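Local coordinates for protein 4-oxalocrotonate decarboxylase NahK (Pseudomonas putida, PDB 5D2J) that catalyses the decarboxylation of 2-oxohex-3-enedioate to 2-oxopent-4-enoate and carbon dioxide, a step in the breakdown of aromatic hydrocarbons, at residues Met42-Ala47 against Phe158-Val163; Thr85-Phe90 against Ser162-Asn167; Pro144-Ile149 against Ile254-Gln259. The protein carries 1 engineered substitution. One frame throughout, in Å; residues are numbered along the deposited sequence.

From the N terminus, the chain first enters contact 1 at 42-47, where helix 44-60 begins. It passes through strand 87-92, the first side of contact 2, and then strand 139-149, the first side of contact 3. Helix 160-165 follows and closes contacts 1 and 2 together. They share S162 and V163; contact 2 starts inside the loop of contact 1, and both end on the same helix. The two also touch, A47 CB lying 3.7 Å from V164 CG1. Contact 3 closes last, at 254-259, and its loop crosses both others. Contacts 1 and 2 tie helix 160-165 to the start of helix 44-60 and to strand 87-92 of the larger sheet. Contact 3 packs that sheet on the second one.

Contact 1. Residues Met42-Ala47 against Phe158-Val163. Engineered in segment 158-163: P160 (natural residue Leu). With 0L1 (hexanedioic acid), chain E.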
ATOM      1  N   MET A  42      13.436   8.338 -16.708  1.00 18.89           N
ATOM      2  CA  MET A  42      13.396   7.326 -15.655  1.00 17.62           C
ATOM      3  C   MET A  42      12.405   6.215 -16.005  1.00 18.00           C
ATOM      4  O   MET A  42      11.302   6.485 -16.479  1.00 23.03           O
ATOM      5  CB  MET A  42      13.018   7.959 -14.315  1.00 20.20           C
ATOM      6  CG  MET A  42      13.318   7.069 -13.131  1.00 27.83           C
ATOM      7  SD  MET A  42      12.652   7.677 -11.576  1.00 38.74           S
ATOM      8  CE  MET A  42      13.536   9.195 -11.468  1.00 16.71           C
ATOM      9  N   THR A  43      12.814   4.969 -15.788  1.00 20.91           N
ATOM     10  CA  THR A  43      11.971   3.812 -16.097  1.00 18.32           C
ATOM     11  C   THR A  43      11.368   3.206 -14.827  1.00 18.86           C
ATOM     12  O   THR A  43      11.664   3.644 -13.720  1.00 15.72           O
ATOM     13  CB  THR A  43      12.780   2.735 -16.816  1.00 22.60           C
ATOM     14  OG1 THR A  43      13.758   2.201 -15.916  1.00 21.18           O
ATOM     15  CG2 THR A  43      13.487   3.325 -18.034  1.00 21.96           C
ATOM     16  N   PHE A  44      10.513   2.199 -14.979  1.00 17.40           N
ATOM     17  CA  PHE A  44       9.948   1.546 -13.801  1.00 18.46           C
ATOM     18  C   PHE A  44      11.031   0.812 -13.027  1.00 17.01           C
ATOM     19  O   PHE A  44      10.992   0.744 -11.800  1.00 16.21           O
ATOM     20  CB  PHE A  44       8.818   0.592 -14.180  1.00 18.05           C
ATOM     21  CG  PHE A  44       7.468   1.255 -14.257  1.00 21.99           C
ATOM     22  CD1 PHE A  44       6.790   1.614 -13.096  1.00 22.57           C
ATOM     23  CD2 PHE A  44       6.874   1.512 -15.485  1.00 25.40           C
ATOM     24  CE1 PHE A  44       5.547   2.224 -13.163  1.00 25.44           C
ATOM     25  CE2 PHE A  44       5.637   2.119 -15.561  1.00 30.06           C
ATOM     26  CZ  PHE A  44       4.970   2.475 -14.396  1.00 26.65           C
ATOM     27  N   ALA A  45      11.998   0.253 -13.744  1.00 17.77           N
ATOM     28  CA  ALA A  45      13.094  -0.446 -13.089  1.00 16.10           C
ATOM     29  C   ALA A  45      13.929   0.535 -12.271  1.00 15.09           C
ATOM     30  O   ALA A  45      14.361   0.210 -11.161  1.00 19.25           O
ATOM     31  CB  ALA A  45      13.951  -1.174 -14.113  1.00 17.54           C
ATOM     32  N   ASP A  46      14.159   1.728 -12.814  1.00 15.32           N
ATOM     33  CA  ASP A  46      14.817   2.792 -12.054  1.00 14.49           C
ATOM     34  C   ASP A  46      14.032   3.102 -10.786  1.00 14.96           C
ATOM     35  O   ASP A  46      14.598   3.197  -9.704  1.00 14.77           O
ATOM     36  CB  ASP A  46      14.913   4.085 -12.873  1.00 15.07           C
ATOM     37  CG  ASP A  46      15.937   4.019 -13.980  1.00 19.60           C
ATOM     38  OD1 ASP A  46      16.980   3.343 -13.814  1.00 20.93           O
ATOM     39  OD2 ASP A  46      15.700   4.670 -15.023  1.00 20.25           O
ATOM     40  N   ALA A  47      12.720   3.272 -10.928  1.00 15.63           N
ATOM     41  CA  ALA A  47      11.891   3.688  -9.806  1.00 12.18           C
ATOM     42  C   ALA A  47      11.873   2.608  -8.739  1.00 12.30           C
ATOM     43  O   ALA A  47      11.902   2.896  -7.538  1.00 12.44           O
ATOM     44  CB  ALA A  47      10.482   3.997 -10.274  1.00 12.57           C
ATOM     45  N   PHE A 158       1.729  14.054  -9.913  1.00 40.09           N
ATOM     46  CA  PHE A 158       2.721  13.008 -10.134  1.00 32.85           C
ATOM     47  C   PHE A 158       2.495  12.140 -11.388  1.00 38.23           C
ATOM     48  O   PHE A 158       1.682  12.478 -12.250  1.00 41.48           O
ATOM     49  CB  PHE A 158       2.852  12.135  -8.882  1.00 26.86           C
ATOM     50  CG  PHE A 158       1.540  11.655  -8.316  1.00 28.87           C
ATOM     51  CD1 PHE A 158       0.598  11.028  -9.122  1.00 30.77           C
ATOM     52  CD2 PHE A 158       1.271  11.794  -6.960  1.00 25.46           C
ATOM     53  CE1 PHE A 158      -0.600  10.574  -8.594  1.00 34.10           C
ATOM     54  CE2 PHE A 158       0.079  11.338  -6.423  1.00 26.83           C
ATOM     55  CZ  PHE A 158      -0.861  10.728  -7.242  1.00 35.07           C
ATOM     56  N   ASP A 159       3.248  11.044 -11.487  1.00 35.62           N
ATOM     57  CA  ASP A 159       3.047  10.015 -12.514  1.00 30.47           C
ATOM     58  C   ASP A 159       3.389   8.662 -11.870  1.00 19.46           C
ATOM     59  O   ASP A 159       3.934   8.648 -10.772  1.00 20.16           O
ATOM     60  CB  ASP A 159       3.860  10.323 -13.790  1.00 33.25           C
ATOM     61  CG  ASP A 159       5.351  10.530 -13.532  1.00 34.57           C
ATOM     62  OD1 ASP A 159       5.908   9.934 -12.597  1.00 26.95           O
ATOM     63  OD2 ASP A 159       5.982  11.284 -14.305  1.00 38.37           O
ATOM     64  N   PRO A 160       3.048   7.521 -12.513  1.00 19.64           N
ATOM     65  CA  PRO A 160       3.241   6.255 -11.782  1.00 16.38           C
ATOM     66  C   PRO A 160       4.701   5.923 -11.472  1.00 17.16           C
ATOM     67  O   PRO A 160       4.980   5.300 -10.449  1.00 17.75           O
ATOM     68  CB  PRO A 160       2.659   5.202 -12.737  1.00 22.03           C
ATOM     69  CG  PRO A 160       2.743   5.825 -14.082  1.00 27.16           C
ATOM     70  CD  PRO A 160       2.472   7.289 -13.850  1.00 23.22           C
ATOM     71  N   ILE A 161       5.616   6.324 -12.346  1.00 20.95           N
ATOM     72  CA  ILE A 161       7.043   6.098 -12.096  1.00 20.69           C
ATOM     73  C   ILE A 161       7.512   6.852 -10.842  1.00 16.35           C
ATOM     74  O   ILE A 161       8.149   6.268  -9.960  1.00 16.47           O
ATOM     75  CB  ILE A 161       7.880   6.415 -13.350  1.00 19.92           C
ATOM     76  CG1 ILE A 161       7.630   5.333 -14.405  1.00 19.43           C
ATOM     77  CG2 ILE A 161       9.368   6.510 -13.027  1.00 19.64           C
ATOM     78  CD1 ILE A 161       8.216   5.636 -15.762  1.00 24.08           C
ATOM     79  N   SER A 162       7.160   8.130 -10.743  1.00 18.40           N
ATOM     80  CA  SER A 162       7.465   8.901  -9.543  1.00 15.36           C
ATOM     81  C   SER A 162       6.819   8.271  -8.311  1.00 16.51           C
ATOM     82  O   SER A 162       7.421   8.212  -7.239  1.00 15.65           O
ATOM     83  CB  SER A 162       7.005  10.353  -9.701  1.00 16.08           C
ATOM     84  OG  SER A 162       7.698  11.008 -10.749  1.00 20.52           O
ATOM     85  N   VAL A 163       5.590   7.792  -8.466  1.00 13.79           N
ATOM     86  CA  VAL A 163       4.873   7.194  -7.346  1.00 12.76           C
ATOM     87  C   VAL A 163       5.551   5.920  -6.848  1.00 15.33           C
ATOM     88  O   VAL A 163       5.670   5.706  -5.636  1.00 12.75           O
ATOM     89  CB  VAL A 163       3.394   6.953  -7.712  1.00 13.07           C
ATOM     90  CG1 VAL A 163       2.698   6.074  -6.675  1.00 13.97           C
ATOM     91  CG2 VAL A 163       2.696   8.297  -7.848  1.00 13.71           C
TER
HETATM   92  O1  0L1 E 303      -3.250   2.521  -4.104  1.00 22.83           O
HETATM   93  C2  0L1 E 303      -2.315   2.821  -3.309  1.00 25.22           C
HETATM   94  O2  0L1 E 303      -2.342   2.387  -2.124  1.00 19.69           O
HETATM   95  C3  0L1 E 303      -1.167   3.694  -3.777  1.00 23.68           C
HETATM   96  C4  0L1 E 303      -1.699   4.970  -4.401  1.00 23.71           C
HETATM   97  C5  0L1 E 303      -0.533   5.865  -4.760  1.00 27.84           C
HETATM   98  C6  0L1 E 303      -1.000   7.086  -5.531  1.00 28.95           C
HETATM   99  C7  0L1 E 303      -1.681   8.087  -4.619  1.00 29.82           C
HETATM  100  O4  0L1 E 303      -1.032   8.628  -3.683  1.00 20.97           O
HETATM  101  O3  0L1 E 303      -2.892   8.402  -4.802  1.00 24.21           O
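I161 fits its side chain against the start of helix 44-60, among M42, F44 and A47. At CB it splits into two branches. CG2 is anti to the backbone N, and CG1 lies beside that N (chi1 -71°). CG1 sits over the centre of the F44 ring. I161 CG1 is 3.8 Å from the F44 ring centroid and only 4° off the ring normal, a CH-pi contact. I161 CD1 runs on toward the backbone, 3.3 Å from M42 O. CG2 takes the other direction. I161 CG2 meets M42 SD at 3.8 Å and A47 CB at 3.9 Å, and it also lies near T43 O. A47 CB comes within 3.3 Å of I161 O, so the two helices approach closely here. P160, an engineered residue in place of leucine, brings CB to the edge of the F44 ring, P160 CB lying 3.9 Å from F44 CZ.

No hydrogen bond joins the segments, but both helix starts are capped. T43 and D46 form a capping box, and T43 OG1 also bonds to N7 O. D159 OD1 takes two bonds, from S162 N at 2.9 Å and from S162 OG. V163 CG1 of the same short helix lies 3.8 Å from C5 of the bound hexanedioic acid. The contact thus joins the N-terminal ends of helices 44-60 and 160-165, and F44 and A47 continue it onto V164.

Contact 2. Residues Thr85-Phe90 against Ser162-Asn167; sequences TPIYGF and SVVADN. With EDO (1,2-ethanediol), chain F.
A Schellman motif ends helix 160-165, and its C-prime residue, N167, grips F90 on strand 87-92. N167 has positive phi, and its backbone N bonds back to V164 O. The side chain leaves with CG anti to the backbone N (chi1 -166°), which carries the amide to the strand. There it bonds to both backbone polar groups of F90. F90 N gives a 2.7 Å bond to N167 OD1, in the carbonyl plane and on a lone pair. N167 ND2 returns a 3.0 Å bond to F90 O, from a position tilted 29° from the carbonyl plane of F90. The same amide stacks over the F90 ring, with the two planes 26° apart. N167 ND2 stands 3.5 Å above the centre of that ring. With a leucine here, the buried N-H and C=O of F90 would probably both lose their mates. G89 CA is 3.1 Å from N167 OD1, a tight fit.

Further back along the strand, I87 meets the helix through methyl groups. I87 CG2 is 3.6 Å from V164 CG2. I87 CD1 is 3.7 Å from V163 CG1, and the I87 and V163 side chains cross at about a right angle. Y88 points away from the helix, and its ring stacks with Y48. Strand 87-92 pairs with strand 65-71 through I87 with G71 and G89 with K69, while Q51 of helix 44-60 bonds to both Y88 O and V164 O.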
ATOM      1  N   THR A  85      -0.492  -2.677 -15.303  1.00 32.84           N
ATOM      2  CA  THR A  85      -0.419  -3.478 -14.080  1.00 30.26           C
ATOM      3  C   THR A  85      -0.401  -2.614 -12.809  1.00 24.34           C
ATOM      4  O   THR A  85      -0.063  -1.427 -12.857  1.00 21.87           O
ATOM      5  CB  THR A  85       0.815  -4.438 -14.067  1.00 35.90           C
ATOM      6  OG1 THR A  85       1.970  -3.750 -13.578  1.00 32.43           O
ATOM      7  CG2 THR A  85       1.099  -5.008 -15.451  1.00 38.19           C
ATOM      8  N   PRO A  86      -0.782  -3.206 -11.666  1.00 25.34           N
ATOM      9  CA  PRO A  86      -0.643  -2.528 -10.373  1.00 18.59           C
ATOM     10  C   PRO A  86       0.819  -2.239 -10.033  1.00 20.32           C
ATOM     11  O   PRO A  86       1.720  -2.647 -10.765  1.00 18.21           O
ATOM     12  CB  PRO A  86      -1.181  -3.559  -9.378  1.00 18.46           C
ATOM     13  CG  PRO A  86      -2.112  -4.416 -10.166  1.00 24.00           C
ATOM     14  CD  PRO A  86      -1.544  -4.465 -11.558  1.00 23.57           C
ATOM     15  N   ILE A  87       1.038  -1.536  -8.925  1.00 13.51           N
ATOM     16  CA  ILE A  87       2.375  -1.296  -8.410  1.00 11.70           C
ATOM     17  C   ILE A  87       2.392  -1.786  -6.972  1.00 12.69           C
ATOM     18  O   ILE A  87       1.342  -2.022  -6.372  1.00 15.14           O
ATOM     19  CB  ILE A  87       2.755   0.202  -8.448  1.00 12.06           C
ATOM     20  CG1 ILE A  87       1.782   1.034  -7.603  1.00 13.26           C
ATOM     21  CG2 ILE A  87       2.752   0.716  -9.881  1.00 15.12           C
ATOM     22  CD1 ILE A  87       2.177   2.526  -7.476  1.00 16.57           C
ATOM     23  N   TYR A  88       3.582  -1.957  -6.416  1.00 11.53           N
ATOM     24  CA  TYR A  88       3.681  -2.318  -5.015  1.00  9.50           C
ATOM     25  C   TYR A  88       4.636  -1.380  -4.290  1.00 13.21           C
ATOM     26  O   TYR A  88       5.393  -0.628  -4.921  1.00 13.12           O
ATOM     27  CB  TYR A  88       4.137  -3.776  -4.846  1.00 11.72           C
ATOM     28  CG  TYR A  88       5.565  -4.061  -5.289  1.00 12.01           C
ATOM     29  CD1 TYR A  88       6.647  -3.816  -4.449  1.00 13.60           C
ATOM     30  CD2 TYR A  88       5.822  -4.611  -6.544  1.00 11.73           C
ATOM     31  CE1 TYR A  88       7.946  -4.091  -4.861  1.00 13.18           C
ATOM     32  CE2 TYR A  88       7.098  -4.893  -6.951  1.00 11.11           C
ATOM     33  CZ  TYR A  88       8.162  -4.626  -6.114  1.00 11.72           C
ATOM     34  OH  TYR A  88       9.443  -4.904  -6.540  1.00 12.36           O
ATOM     35  N   GLY A  89       4.595  -1.442  -2.964  1.00 12.53           N
ATOM     36  CA  GLY A  89       5.523  -0.718  -2.118  1.00 11.30           C
ATOM     37  C   GLY A  89       5.687  -1.527  -0.849  1.00 14.03           C
ATOM     38  O   GLY A  89       5.012  -2.547  -0.681  1.00 14.20           O
ATOM     39  N   PHE A  90       6.580  -1.102   0.040  1.00 11.73           N
ATOM     40  CA  PHE A  90       6.811  -1.849   1.279  1.00 10.88           C
ATOM     41  C   PHE A  90       6.189  -1.134   2.476  1.00 12.71           C
ATOM     42  O   PHE A  90       5.847   0.053   2.399  1.00 13.73           O
ATOM     43  CB  PHE A  90       8.308  -2.059   1.519  1.00 10.84           C
ATOM     44  CG  PHE A  90       9.062  -0.786   1.772  1.00 14.08           C
ATOM     45  CD1 PHE A  90       9.162  -0.265   3.057  1.00 13.69           C
ATOM     46  CD2 PHE A  90       9.661  -0.105   0.721  1.00 12.56           C
ATOM     47  CE1 PHE A  90       9.848   0.920   3.292  1.00 14.02           C
ATOM     48  CE2 PHE A  90      10.354   1.081   0.944  1.00 12.94           C
ATOM     49  CZ  PHE A  90      10.447   1.595   2.231  1.00 17.31           C
ATOM     50  N   SER A 162       7.160   8.130 -10.743  1.00 18.40           N
ATOM     51  CA  SER A 162       7.465   8.901  -9.543  1.00 15.36           C
ATOM     52  C   SER A 162       6.819   8.271  -8.311  1.00 16.51           C
ATOM     53  O   SER A 162       7.421   8.212  -7.239  1.00 15.65           O
ATOM     54  CB  SER A 162       7.005  10.353  -9.701  1.00 16.08           C
ATOM     55  OG  SER A 162       7.698  11.008 -10.749  1.00 20.52           O
ATOM     56  N   VAL A 163       5.590   7.792  -8.466  1.00 13.79           N
ATOM     57  CA  VAL A 163       4.873   7.194  -7.346  1.00 12.76           C
ATOM     58  C   VAL A 163       5.551   5.920  -6.848  1.00 15.33           C
ATOM     59  O   VAL A 163       5.670   5.706  -5.636  1.00 12.75           O
ATOM     60  CB  VAL A 163       3.394   6.953  -7.712  1.00 13.07           C
ATOM     61  CG1 VAL A 163       2.698   6.074  -6.675  1.00 13.97           C
ATOM     62  CG2 VAL A 163       2.696   8.297  -7.848  1.00 13.71           C
ATOM     63  N   VAL A 164       6.016   5.085  -7.776  1.00 14.39           N
ATOM     64  CA  VAL A 164       6.773   3.893  -7.383  1.00 12.03           C
ATOM     65  C   VAL A 164       8.022   4.269  -6.592  1.00 12.04           C
ATOM     66  O   VAL A 164       8.330   3.655  -5.570  1.00 12.22           O
ATOM     67  CB  VAL A 164       7.158   3.038  -8.605  1.00 18.39           C
ATOM     68  CG1 VAL A 164       8.191   1.987  -8.222  1.00 15.68           C
ATOM     69  CG2 VAL A 164       5.918   2.368  -9.168  1.00 17.81           C
ATOM     70  N   ALA A 165       8.724   5.294  -7.060  1.00 12.80           N
ATOM     71  CA  ALA A 165       9.945   5.746  -6.401  1.00 13.10           C
ATOM     72  C   ALA A 165       9.654   6.248  -4.985  1.00 13.35           C
ATOM     73  O   ALA A 165      10.507   6.161  -4.102  1.00 15.46           O
ATOM     74  CB  ALA A 165      10.604   6.833  -7.230  1.00 14.29           C
ATOM     75  N   ASP A 166       8.440   6.764  -4.785  1.00 12.06           N
ATOM     76  CA  ASP A 166       7.974   7.277  -3.489  1.00 12.80           C
ATOM     77  C   ASP A 166       7.227   6.183  -2.705  1.00 12.13           C
ATOM     78  O   ASP A 166       6.354   6.458  -1.873  1.00 14.34           O
ATOM     79  CB  ASP A 166       7.086   8.526  -3.725  1.00 13.47           C
ATOM     80  CG  ASP A 166       6.585   9.179  -2.429  1.00 14.24           C
ATOM     81  OD1 ASP A 166       7.370   9.300  -1.459  1.00 12.37           O
ATOM     82  OD2 ASP A 166       5.398   9.593  -2.391  1.00 13.78           O
ATOM     83  N   ASN A 167       7.589   4.930  -2.961  1.00 11.11           N
ATOM     84  CA  ASN A 167       7.054   3.788  -2.215  1.00  9.85           C
ATOM     85  C   ASN A 167       5.526   3.726  -2.244  1.00 12.89           C
ATOM     86  O   ASN A 167       4.888   3.380  -1.250  1.00 12.97           O
ATOM     87  CB  ASN A 167       7.551   3.795  -0.764  1.00 10.96           C
ATOM     88  CG  ASN A 167       7.308   2.474  -0.057  1.00 14.33           C
ATOM     89  OD1 ASN A 167       7.316   1.423  -0.693  1.00 14.09           O
ATOM     90  ND2 ASN A 167       7.080   2.523   1.258  1.00  9.51           N
TER
HETATM   91  C1  EDO F 304       9.502  -4.681 -11.126  1.00 32.43           C
HETATM   92  O1  EDO F 304       8.464  -4.280 -12.038  1.00 42.57           O
HETATM   93  C2  EDO F 304       8.866  -4.916  -9.764  1.00 31.30           C
HETATM   94  O2  EDO F 304       9.585  -5.904  -9.019  1.00 20.72           O

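Contact 3. Residues Pro144-Ile149 against Ile254-Gln259. With MG (magnesium ion), chain C.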
ATOM      1  N   PRO A 144      -8.680  -6.878   8.487  1.00 12.62           N
ATOM      2  CA  PRO A 144      -9.248  -5.578   8.091  1.00 11.64           C
ATOM      3  C   PRO A 144      -8.232  -4.462   8.330  1.00 13.67           C
ATOM      4  O   PRO A 144      -7.676  -4.344   9.432  1.00 14.22           O
ATOM      5  CB  PRO A 144     -10.456  -5.432   9.020  1.00 11.49           C
ATOM      6  CG  PRO A 144     -10.896  -6.869   9.270  1.00 12.63           C
ATOM      7  CD  PRO A 144      -9.576  -7.624   9.391  1.00 11.31           C
ATOM      8  N   THR A 145      -7.968  -3.663   7.297  1.00 11.88           N
ATOM      9  CA  THR A 145      -6.883  -2.688   7.354  1.00 11.09           C
ATOM     10  C   THR A 145      -7.293  -1.397   6.666  1.00 16.57           C
ATOM     11  O   THR A 145      -7.855  -1.417   5.568  1.00 20.74           O
ATOM     12  CB  THR A 145      -5.626  -3.218   6.637  1.00 11.79           C
ATOM     13  OG1 THR A 145      -5.271  -4.509   7.161  1.00 14.33           O
ATOM     14  CG2 THR A 145      -4.446  -2.253   6.827  1.00 11.06           C
ATOM     15  N   VAL A 146      -7.015  -0.268   7.309  1.00 11.95           N
ATOM     16  CA  VAL A 146      -7.242   1.026   6.679  1.00 10.25           C
ATOM     17  C   VAL A 146      -5.879   1.622   6.375  1.00 14.54           C
ATOM     18  O   VAL A 146      -5.040   1.739   7.277  1.00 13.80           O
ATOM     19  CB  VAL A 146      -8.013   1.973   7.607  1.00 13.05           C
ATOM     20  CG1 VAL A 146      -8.145   3.372   6.973  1.00 16.24           C
ATOM     21  CG2 VAL A 146      -9.379   1.393   7.917  1.00 12.33           C
ATOM     22  N   GLU A 147      -5.629   1.970   5.111  1.00 11.51           N
ATOM     23  CA  GLU A 147      -4.350   2.589   4.774  1.00 11.00           C
ATOM     24  C   GLU A 147      -4.462   4.092   4.876  1.00 13.28           C
ATOM     25  O   GLU A 147      -5.489   4.671   4.528  1.00 14.43           O
ATOM     26  CB  GLU A 147      -3.860   2.244   3.360  1.00 10.61           C
ATOM     27  CG  GLU A 147      -2.364   2.605   3.195  1.00 13.22           C
ATOM     28  CD  GLU A 147      -1.752   2.247   1.850  1.00 20.27           C
ATOM     29  OE1 GLU A 147      -2.490   1.909   0.905  1.00 16.21           O
ATOM     30  OE2 GLU A 147      -0.507   2.327   1.737  1.00 18.89           O
ATOM     31  N   VAL A 148      -3.402   4.725   5.357  1.00 11.67           N
ATOM     32  CA  VAL A 148      -3.295   6.163   5.235  1.00 14.16           C
ATOM     33  C   VAL A 148      -2.262   6.360   4.142  1.00 10.95           C
ATOM     34  O   VAL A 148      -1.111   5.959   4.309  1.00 13.70           O
ATOM     35  CB  VAL A 148      -2.803   6.814   6.542  1.00 12.94           C
ATOM     36  CG1 VAL A 148      -2.749   8.340   6.390  1.00 16.19           C
ATOM     37  CG2 VAL A 148      -3.705   6.416   7.715  1.00 13.30           C
ATOM     38  N   ILE A 149      -2.675   6.931   3.008  1.00 12.52           N
ATOM     39  CA  ILE A 149      -1.738   7.229   1.922  1.00 13.07           C
ATOM     40  C   ILE A 149      -1.402   8.716   1.913  1.00 12.97           C
ATOM     41  O   ILE A 149      -2.227   9.563   2.279  1.00 11.99           O
ATOM     42  CB  ILE A 149      -2.258   6.804   0.534  1.00 16.37           C
ATOM     43  CG1 ILE A 149      -3.691   7.282   0.311  1.00 16.93           C
ATOM     44  CG2 ILE A 149      -2.142   5.283   0.360  1.00 17.64           C
ATOM     45  CD1 ILE A 149      -4.174   7.125  -1.132  1.00 19.77           C
ATOM     46  N   ILE A 254     -12.738   8.145  12.302  1.00 15.81           N
ATOM     47  CA  ILE A 254     -13.204   7.225  11.282  1.00 18.92           C
ATOM     48  C   ILE A 254     -13.507   5.871  11.893  1.00 15.81           C
ATOM     49  O   ILE A 254     -12.847   5.437  12.845  1.00 19.01           O
ATOM     50  CB  ILE A 254     -12.188   7.072  10.137  1.00 23.20           C
ATOM     51  CG1 ILE A 254     -10.893   6.445  10.650  1.00 26.99           C
ATOM     52  CG2 ILE A 254     -11.916   8.425   9.494  1.00 20.70           C
ATOM     53  CD1 ILE A 254     -10.212   5.546   9.643  1.00 30.34           C
ATOM     54  N   THR A 255     -14.538   5.226  11.359  1.00 13.90           N
ATOM     55  CA  THR A 255     -14.860   3.855  11.715  1.00 17.41           C
ATOM     56  C   THR A 255     -15.162   3.134  10.417  1.00 17.04           C
ATOM     57  O   THR A 255     -16.016   3.572   9.648  1.00 17.50           O
ATOM     58  CB  THR A 255     -16.097   3.768  12.623  1.00 25.01           C
ATOM     59  OG1 THR A 255     -15.797   4.337  13.904  1.00 25.87           O
ATOM     60  CG2 THR A 255     -16.512   2.314  12.816  1.00 25.84           C
ATOM     61  N   VAL A 256     -14.453   2.043  10.154  1.00 13.29           N
ATOM     62  CA  VAL A 256     -14.726   1.273   8.948  1.00 15.05           C
ATOM     63  C   VAL A 256     -15.285  -0.100   9.317  1.00 13.95           C
ATOM     64  O   VAL A 256     -14.643  -0.870  10.031  1.00 14.41           O
ATOM     65  CB  VAL A 256     -13.473   1.130   8.066  1.00 14.47           C
ATOM     66  CG1 VAL A 256     -13.844   0.466   6.752  1.00 15.91           C
ATOM     67  CG2 VAL A 256     -12.858   2.503   7.807  1.00 16.90           C
ATOM     68  N   ARG A 257     -16.483  -0.396   8.831  1.00 13.45           N
ATOM     69  CA  ARG A 257     -17.159  -1.640   9.182  1.00 11.99           C
ATOM     70  C   ARG A 257     -16.945  -2.681   8.096  1.00 17.50           C
ATOM     71  O   ARG A 257     -17.174  -2.419   6.913  1.00 16.69           O
ATOM     72  CB  ARG A 257     -18.653  -1.388   9.397  1.00 12.41           C
ATOM     73  CG  ARG A 257     -18.927  -0.240  10.358  1.00 20.34           C
ATOM     74  CD  ARG A 257     -20.410  -0.091  10.668  1.00 25.56           C
ATOM     75  NE  ARG A 257     -20.649   1.128  11.432  1.00 25.69           N
ATOM     76  CZ  ARG A 257     -20.413   1.247  12.735  1.00 30.20           C
ATOM     77  NH1 ARG A 257     -19.945   0.212  13.422  1.00 30.66           N
ATOM     78  NH2 ARG A 257     -20.644   2.398  13.349  1.00 27.53           N
ATOM     79  N   TYR A 258     -16.487  -3.854   8.513  1.00 12.62           N
ATOM     80  CA  TYR A 258     -16.218  -4.959   7.608  1.00 12.00           C
ATOM     81  C   TYR A 258     -17.248  -6.035   7.849  1.00 15.97           C
ATOM     82  O   TYR A 258     -17.386  -6.520   8.968  1.00 17.11           O
ATOM     83  CB  TYR A 258     -14.810  -5.509   7.857  1.00 11.49           C
ATOM     84  CG  TYR A 258     -13.704  -4.599   7.365  1.00 12.04           C
ATOM     85  CD1 TYR A 258     -13.379  -3.425   8.043  1.00 13.46           C
ATOM     86  CD2 TYR A 258     -12.983  -4.916   6.219  1.00 13.84           C
ATOM     87  CE1 TYR A 258     -12.374  -2.596   7.583  1.00 13.59           C
ATOM     88  CE2 TYR A 258     -11.975  -4.096   5.755  1.00 14.32           C
ATOM     89  CZ  TYR A 258     -11.674  -2.937   6.434  1.00 17.95           C
ATOM     90  OH  TYR A 258     -10.662  -2.119   5.961  1.00 17.24           O
ATOM     91  N   GLN A 259     -17.985  -6.383   6.795  1.00 12.72           N
ATOM     92  CA  GLN A 259     -19.050  -7.381   6.872  1.00 17.58           C
ATOM     93  C   GLN A 259     -18.577  -8.653   7.575  1.00 18.77           C
ATOM     94  O   GLN A 259     -17.671  -9.350   7.092  1.00 17.63           O
ATOM     95  CB  GLN A 259     -19.565  -7.689   5.465  1.00 16.17           C
ATOM     96  CG  GLN A 259     -20.746  -8.647   5.402  1.00 17.23           C
ATOM     97  CD  GLN A 259     -20.893  -9.241   4.026  1.00 19.87           C
ATOM     98  OE1 GLN A 259     -19.969  -9.165   3.214  1.00 16.45           O
ATOM     99  NE2 GLN A 259     -22.044  -9.843   3.752  1.00 18.83           N
TER
HETATM  100 MG    MG C 301      -3.713   1.396  -0.726  1.00 15.86          MG
HETATM  101  O   HOH W   1      -2.818  -0.585  -0.792  1.00 16.99           O
HETATM  102  O   HOH W   2      -4.790   1.141  -2.582  1.00 28.93           O
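I254 and V146 meet tip to tip where two beta-sheets pack face to face. Strand 253-258 belongs to the five-stranded sheet and strand 139-149 to the larger mixed sheet. The short segments approach to 8.6 Å between axes, with directions 144° apart. This is layer-on-layer packing, with no backbone pairing between the two strands. It lies in the region of the fumarylacetoacetate hydrolase family fold.

At the start, I254 CD1 comes to 4.0 Å from V146 CG1. T255 points away from the interface, and its OG1 bonds to S265 OG. V256 turns inward again. V256 CG2 is 3.7 Å from V146 CG2, the two side chains crossing at a slant. V146 therefore uses one methyl for each of two inward residues. R257 follows and forms a salt bridge with E195.

Y258 is the next inward residue. Its CG lies beside the backbone N (chi1 -73°), and the ring presents a face to P144. P144 CB stands 3.5 Å from the centroid of the Y258 ring, 4° off the ring normal, a CH-pi contact. The hydroxyl reaches beyond the proline to the strand backbone, where Y258 OH is 2.9 Å from T145 O. It is hydrogen-bonded to E116 O. V264 of strand 263-268 touches P144, V146 and Y258, and A115 of strand 112-121 touches V256 and Y258. With Q259 the chain leaves the strand.

Strand 139-149 has a second role on its other face. E147 points the opposite way to V146, toward the metal site it shares with E114 and E116. Two waters also bind the ion. E147 OE2 forms a salt bridge with K69 NZ, while E147 OE1 binds the magnesium ion at 2.1 Å.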